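Local structure of serine-threonine phosphatase 2C (Toxoplasma gondii, 2I44) at residues Ala112-Tyr117 / Ser244-Val249; Ser138-Ala143 / Arg231-Lys236. The protein probably dephosphorylates phosphoserine and phosphothreonine residues of proteins as a metal-dependent phosphatase of the PP2C family, here crystallised with calcium ions bound. One frame throughout, in Å; residues are numbered along the deposited sequence.

Contact 1. Residues Ala112-Tyr117 / Ser244-Val249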
loop_
_atom_site.group_PDB
_atom_site.type_symbol
_atom_site.label_atom_id
_atom_site.label_comp_id
_atom_site.label_asym_id
_atom_site.label_seq_id
_atom_site.Cartn_x
_atom_site.Cartn_y
_atom_site.Cartn_z
ATOM N N ALA A 112 -1.816 -14.606 6.873
ATOM C CA ALA A 112 -2.111 -13.550 7.838
ATOM C C ALA A 112 -2.391 -12.219 7.137
ATOM O O ALA A 112 -3.291 -11.477 7.528
ATOM C CB ALA A 112 -0.945 -13.389 8.819
ATOM N N VAL A 113 -1.605 -11.910 6.113
ATOM C CA VAL A 113 -1.790 -10.662 5.379
ATOM C C VAL A 113 -3.136 -10.723 4.672
ATOM O O VAL A 113 -3.868 -9.740 4.619
ATOM C CB VAL A 113 -0.649 -10.445 4.359
ATOM C CG1 VAL A 113 -0.947 -9.247 3.461
ATOM C CG2 VAL A 113 0.657 -10.213 5.106
ATOM N N ASP A 114 -3.470 -11.895 4.149
ATOM C CA ASP A 114 -4.738 -12.063 3.464
ATOM C C ASP A 114 -5.882 -11.799 4.441
ATOM O O ASP A 114 -6.841 -11.093 4.113
ATOM C CB ASP A 114 -4.861 -13.478 2.896
ATOM C CG ASP A 114 -5.936 -13.574 1.834
ATOM O OD1 ASP A 114 -5.709 -13.050 0.726
ATOM O OD2 ASP A 114 -7.011 -14.153 2.106
ATOM N N ASP A 115 -5.777 -12.372 5.638
ATOM C CA ASP A 115 -6.796 -12.195 6.672
ATOM C C ASP A 115 -6.909 -10.729 7.062
ATOM O O ASP A 115 -8.006 -10.212 7.262
ATOM C CB ASP A 115 -6.445 -13.011 7.916
ATOM C CG ASP A 115 -6.721 -14.486 7.739
ATOM O OD1 ASP A 115 -7.179 -14.875 6.646
ATOM O OD2 ASP A 115 -6.477 -15.260 8.694
HETATM N N MSE A 116 -5.762 -10.069 7.178
HETATM C CA MSE A 116 -5.731 -8.657 7.541
HETATM C C MSE A 116 -6.536 -7.802 6.562
HETATM O O MSE A 116 -7.391 -7.009 6.963
HETATM C CB MSE A 116 -4.286 -8.156 7.572
HETATM C CG MSE A 116 -4.157 -6.654 7.804
HETATM SE SE MSE A 116 -2.317 -5.999 7.649
HETATM C CE MSE A 116 -2.262 -5.735 5.743
ATOM N N TYR A 117 -6.257 -7.974 5.275
ATOM C CA TYR A 117 -6.946 -7.210 4.247
ATOM C C TYR A 117 -8.456 -7.385 4.291
ATOM O O TYR A 117 -9.194 -6.411 4.406
ATOM C CB TYR A 117 -6.411 -7.588 2.863
ATOM C CG TYR A 117 -5.242 -6.727 2.435
ATOM C CD1 TYR A 117 -5.450 -5.472 1.856
ATOM C CD2 TYR A 117 -3.926 -7.134 2.672
ATOM C CE1 TYR A 117 -4.373 -4.644 1.524
ATOM C CE2 TYR A 117 -2.846 -6.310 2.347
ATOM C CZ TYR A 117 -3.077 -5.067 1.774
ATOM O OH TYR A 117 -2.011 -4.261 1.438
ATOM N N SER A 244 -12.830 -5.434 -5.615
ATOM C CA SER A 244 -12.396 -6.484 -4.694
ATOM C C SER A 244 -11.464 -6.037 -3.564
ATOM O O SER A 244 -10.768 -5.022 -3.679
ATOM C CB SER A 244 -11.705 -7.587 -5.505
ATOM O OG SER A 244 -11.086 -8.548 -4.669
ATOM N N ASN A 245 -11.456 -6.799 -2.471
ATOM C CA ASN A 245 -10.568 -6.509 -1.349
ATOM C C ASN A 245 -9.530 -7.626 -1.240
ATOM O O ASN A 245 -8.819 -7.735 -0.243
ATOM C CB ASN A 245 -11.337 -6.377 -0.023
ATOM C CG ASN A 245 -12.183 -7.597 0.299
ATOM O OD1 ASN A 245 -11.851 -8.727 -0.069
ATOM N ND2 ASN A 245 -13.279 -7.372 1.008
ATOM N N GLN A 246 -9.465 -8.459 -2.276
ATOM C CA GLN A 246 -8.510 -9.563 -2.345
ATOM C C GLN A 246 -7.152 -8.982 -2.719
ATOM O O GLN A 246 -6.982 -8.455 -3.812
ATOM C CB GLN A 246 -8.952 -10.565 -3.419
ATOM C CG GLN A 246 -7.947 -11.668 -3.730
ATOM C CD GLN A 246 -7.647 -12.528 -2.522
ATOM O OE1 GLN A 246 -6.586 -12.406 -1.903
ATOM N NE2 GLN A 246 -8.589 -13.393 -2.168
ATOM N N PRO A 247 -6.172 -9.052 -1.809
ATOM C CA PRO A 247 -4.858 -8.499 -2.148
ATOM C C PRO A 247 -3.989 -9.503 -2.883
ATOM O O PRO A 247 -4.221 -10.708 -2.802
ATOM C CB PRO A 247 -4.274 -8.172 -0.782
ATOM C CG PRO A 247 -4.779 -9.337 0.047
ATOM C CD PRO A 247 -6.233 -9.425 -0.381
ATOM N N ASP A 248 -3.014 -9.011 -3.636
ATOM C CA ASP A 248 -2.070 -9.923 -4.274
ATOM C C ASP A 248 -1.003 -9.958 -3.190
ATOM O O ASP A 248 -0.662 -8.917 -2.626
ATOM C CB ASP A 248 -1.494 -9.352 -5.581
ATOM C CG ASP A 248 -2.431 -9.550 -6.766
ATOM O OD1 ASP A 248 -2.899 -10.689 -6.973
ATOM O OD2 ASP A 248 -2.697 -8.576 -7.494
ATOM N N VAL A 249 -0.505 -11.141 -2.861
ATOM C CA VAL A 249 0.502 -11.247 -1.816
ATOM C C VAL A 249 1.761 -11.898 -2.356
ATOM O O VAL A 249 1.692 -12.828 -3.161
ATOM C CB VAL A 249 -0.036 -12.061 -0.614
ATOM C CG1 VAL A 249 0.983 -12.070 0.514
ATOM C CG2 VAL A 249 -1.350 -11.456 -0.128
#
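Tyr117 lays one face of its ring against CB and CG of Pro247. Pro247 CB stands 3.7 Å from the centroid of the Tyr117 ring and 15° off its normal, a CH-pi contact over the face, while Pro247 CG comes within 3.5 Å of Tyr117 CD2. Proline suits the place: its compact, rigid ring offers polarised C-H groups to the aromatic face and has no N-H to bury. Tyrosine adds a polar end, for its hydroxyl reaches past the proline to hydrogen-bond with Thr142 and Ser140 on strand 137-146. One turn back on the helix, Val113 meets Val249, CG1 to CG2 at 4.2 Å, a methyl-to-methyl contact that continues the apolar patch. Asp114 borders this patch. Its CG lies anti to the backbone N (chi1 -162°), which carries OD1 to 3.8 Å from Pro247 CD, while OD2 forms a salt bridge with Lys118, one turn further along the helix. In the loop before the proline, Ser244 OG accepts from Gln246 N at 2.9 Å, closing an ST turn. The arrangement is helix-on-sheet packing, as in the alpha-beta-beta-alpha sandwich of PP2C phosphatases, with helix 98-130 resting on the entrance to strand 248-253.

Contact 2. Residues Ser138-Ala143 / Arg231-Lys236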
loop_
_atom_site.group_PDB
_atom_site.type_symbol
_atom_site.label_atom_id
_atom_site.label_comp_id
_atom_site.label_asym_id
_atom_site.label_seq_id
_atom_site.Cartn_x
_atom_site.Cartn_y
_atom_site.Cartn_z
ATOM N N SER A 138 -9.694 3.636 -0.778
ATOM C CA SER A 138 -8.261 3.818 -0.602
ATOM C C SER A 138 -7.471 2.642 -1.172
ATOM O O SER A 138 -7.908 1.483 -1.116
ATOM C CB SER A 138 -7.921 3.981 0.890
ATOM O OG SER A 138 -6.523 4.150 1.099
ATOM N N THR A 139 -6.315 2.942 -1.748
ATOM C CA THR A 139 -5.455 1.889 -2.256
ATOM C C THR A 139 -4.676 1.464 -1.022
ATOM O O THR A 139 -4.830 2.038 0.063
ATOM C CB THR A 139 -4.399 2.400 -3.226
ATOM O OG1 THR A 139 -3.508 3.257 -2.504
ATOM C CG2 THR A 139 -5.023 3.155 -4.388
ATOM N N SER A 140 -3.819 0.472 -1.203
ATOM C CA SER A 140 -2.983 0.002 -0.126
ATOM C C SER A 140 -1.779 -0.788 -0.614
ATOM O O SER A 140 -1.881 -1.591 -1.538
ATOM C CB SER A 140 -3.799 -0.867 0.839
ATOM O OG SER A 140 -2.957 -1.521 1.774
ATOM N N VAL A 141 -0.632 -0.502 -0.010
ATOM C CA VAL A 141 0.599 -1.240 -0.257
ATOM C C VAL A 141 1.096 -1.452 1.155
ATOM O O VAL A 141 1.300 -0.487 1.894
ATOM C CB VAL A 141 1.688 -0.452 -1.031
ATOM C CG1 VAL A 141 1.370 -0.435 -2.496
ATOM C CG2 VAL A 141 1.840 0.942 -0.460
ATOM N N THR A 142 1.252 -2.708 1.548
ATOM C CA THR A 142 1.728 -3.010 2.887
ATOM C C THR A 142 2.892 -3.980 2.825
ATOM O O THR A 142 3.058 -4.706 1.852
ATOM C CB THR A 142 0.614 -3.631 3.759
ATOM O OG1 THR A 142 0.133 -4.833 3.144
ATOM C CG2 THR A 142 -0.532 -2.644 3.954
ATOM N N ALA A 143 3.706 -3.974 3.870
ATOM C CA ALA A 143 4.854 -4.862 3.956
ATOM C C ALA A 143 5.002 -5.318 5.396
ATOM O O ALA A 143 5.027 -4.502 6.315
ATOM C CB ALA A 143 6.125 -4.138 3.503
ATOM N N ARG A 231 -9.281 -2.796 -7.216
ATOM C CA ARG A 231 -9.232 -3.410 -5.893
ATOM C C ARG A 231 -8.911 -2.303 -4.904
ATOM O O ARG A 231 -8.112 -1.413 -5.202
ATOM C CB ARG A 231 -8.174 -4.521 -5.837
ATOM C CG ARG A 231 -8.398 -5.614 -6.873
ATOM C CD ARG A 231 -7.637 -6.881 -6.536
ATOM N NE ARG A 231 -7.597 -7.812 -7.660
ATOM C CZ ARG A 231 -7.032 -9.014 -7.613
ATOM N NH1 ARG A 231 -6.464 -9.436 -6.487
ATOM N NH2 ARG A 231 -7.012 -9.784 -8.699
ATOM N N ALA A 232 -9.544 -2.343 -3.738
ATOM C CA ALA A 232 -9.321 -1.303 -2.748
ATOM C C ALA A 232 -10.077 -1.507 -1.449
ATOM O O ALA A 232 -10.952 -2.376 -1.337
ATOM C CB ALA A 232 -9.719 0.040 -3.341
ATOM N N PHE A 233 -9.711 -0.700 -0.461
ATOM C CA PHE A 233 -10.391 -0.711 0.823
ATOM C C PHE A 233 -11.545 0.274 0.631
ATOM O O PHE A 233 -11.397 1.273 -0.066
ATOM C CB PHE A 233 -9.494 -0.170 1.931
ATOM C CG PHE A 233 -8.538 -1.172 2.498
ATOM C CD1 PHE A 233 -9.002 -2.351 3.067
ATOM C CD2 PHE A 233 -7.172 -0.908 2.518
ATOM C CE1 PHE A 233 -8.129 -3.252 3.650
ATOM C CE2 PHE A 233 -6.281 -1.806 3.103
ATOM C CZ PHE A 233 -6.762 -2.982 3.671
ATOM N N GLY A 234 -12.692 0.001 1.241
ATOM C CA GLY A 234 -13.804 0.924 1.108
ATOM C C GLY A 234 -14.592 0.765 -0.178
ATOM O O GLY A 234 -14.819 -0.352 -0.632
ATOM N N GLY A 235 -15.019 1.878 -0.766
ATOM C CA GLY A 235 -15.801 1.796 -1.983
ATOM C C GLY A 235 -17.074 0.997 -1.726
ATOM O O GLY A 235 -17.460 0.146 -2.530
ATOM N N LYS A 236 -17.735 1.282 -0.607
ATOM C CA LYS A 236 -18.962 0.571 -0.236
ATOM C C LYS A 236 -19.904 0.287 -1.405
ATOM O O LYS A 236 -20.255 -0.864 -1.660
ATOM C CB LYS A 236 -19.729 1.342 0.850
ATOM C CG LYS A 236 -21.030 0.661 1.297
ATOM C CD LYS A 236 -21.646 1.345 2.523
ATOM C CE LYS A 236 -22.195 2.732 2.218
ATOM N NZ LYS A 236 -23.430 2.691 1.390
#
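Ser138 and Phe233 exchange two backbone hydrogen bonds, making them an antiparallel hydrogen-bonded pair. Phe233 N gives the straighter bond, 2.9 Å to Ser138 O with an N-H...O angle of 162°, and lies in the plane of that carbonyl. The return bond, from Ser138 N to Phe233 O at 3.0 Å, is more bent (138°), and its donor is tilted from the carbonyl plane. The Ser138 hydroxyl reaches forward to the next residue and donates to Thr139 O at 2.9 Å, on a lone pair in the carbonyl plane; serine is short enough to satisfy itself locally in a buried position.

Next to the bonds, the small Ala232 brings its CB to 3.2 Å from Ser138 O, where little bulk fits. The Phe233 ring swings along strand 140-143, its CG beside the backbone N and anti to the carbonyl carbon (chi1 -83°). Its CE2 thus comes 3.5 Å from Ser140 CB, an oblique approach, with Thr139 O farther off near the ring plane. A small serine suits the position beside the ring, and its OG bonds to Tyr117. Gly234 follows with a positive phi, in a backbone conformation that calls for glycine, since a CB would jam against the preceding carbonyl O.

Thr139 points away from this pairing, and its OG1 bonds to Ser158 and to the backbone N of Asp60, a calcium ligand. Strand 137-146 also pairs with strands 53-62 and 149-155. Strand 233-234 extends the sheet beside strand 137-146, and the Phe233 side chain projects from it into the helical layer, where it is covered by Asp121 and Leu124 of helix 98-130 and by Val71 of helix 66-80.

The centres of contacts 1 and 2 are 10 Å apart, and both border one antiparallel sheet. The two segments of contact 2 fall between those of contact 1 in the sequence: helix 98-130 leads into strand 137-146, and strand 233-234 is followed by strand 248-253. The two meet directly where Tyr117 CD1 packs 3.3 Å from Phe233 CZ, their rings nearly parallel, and where Arg231 NH1 probably donates to Gln246 O at 2.9 Å. Helix, sheet and the 231-249 region are thereby joined as one layered unit of the PP2C fold. Contact 2 lies on its calcium-binding side, next to Asp60 and Gly61, whereas contact 1 is set farther back.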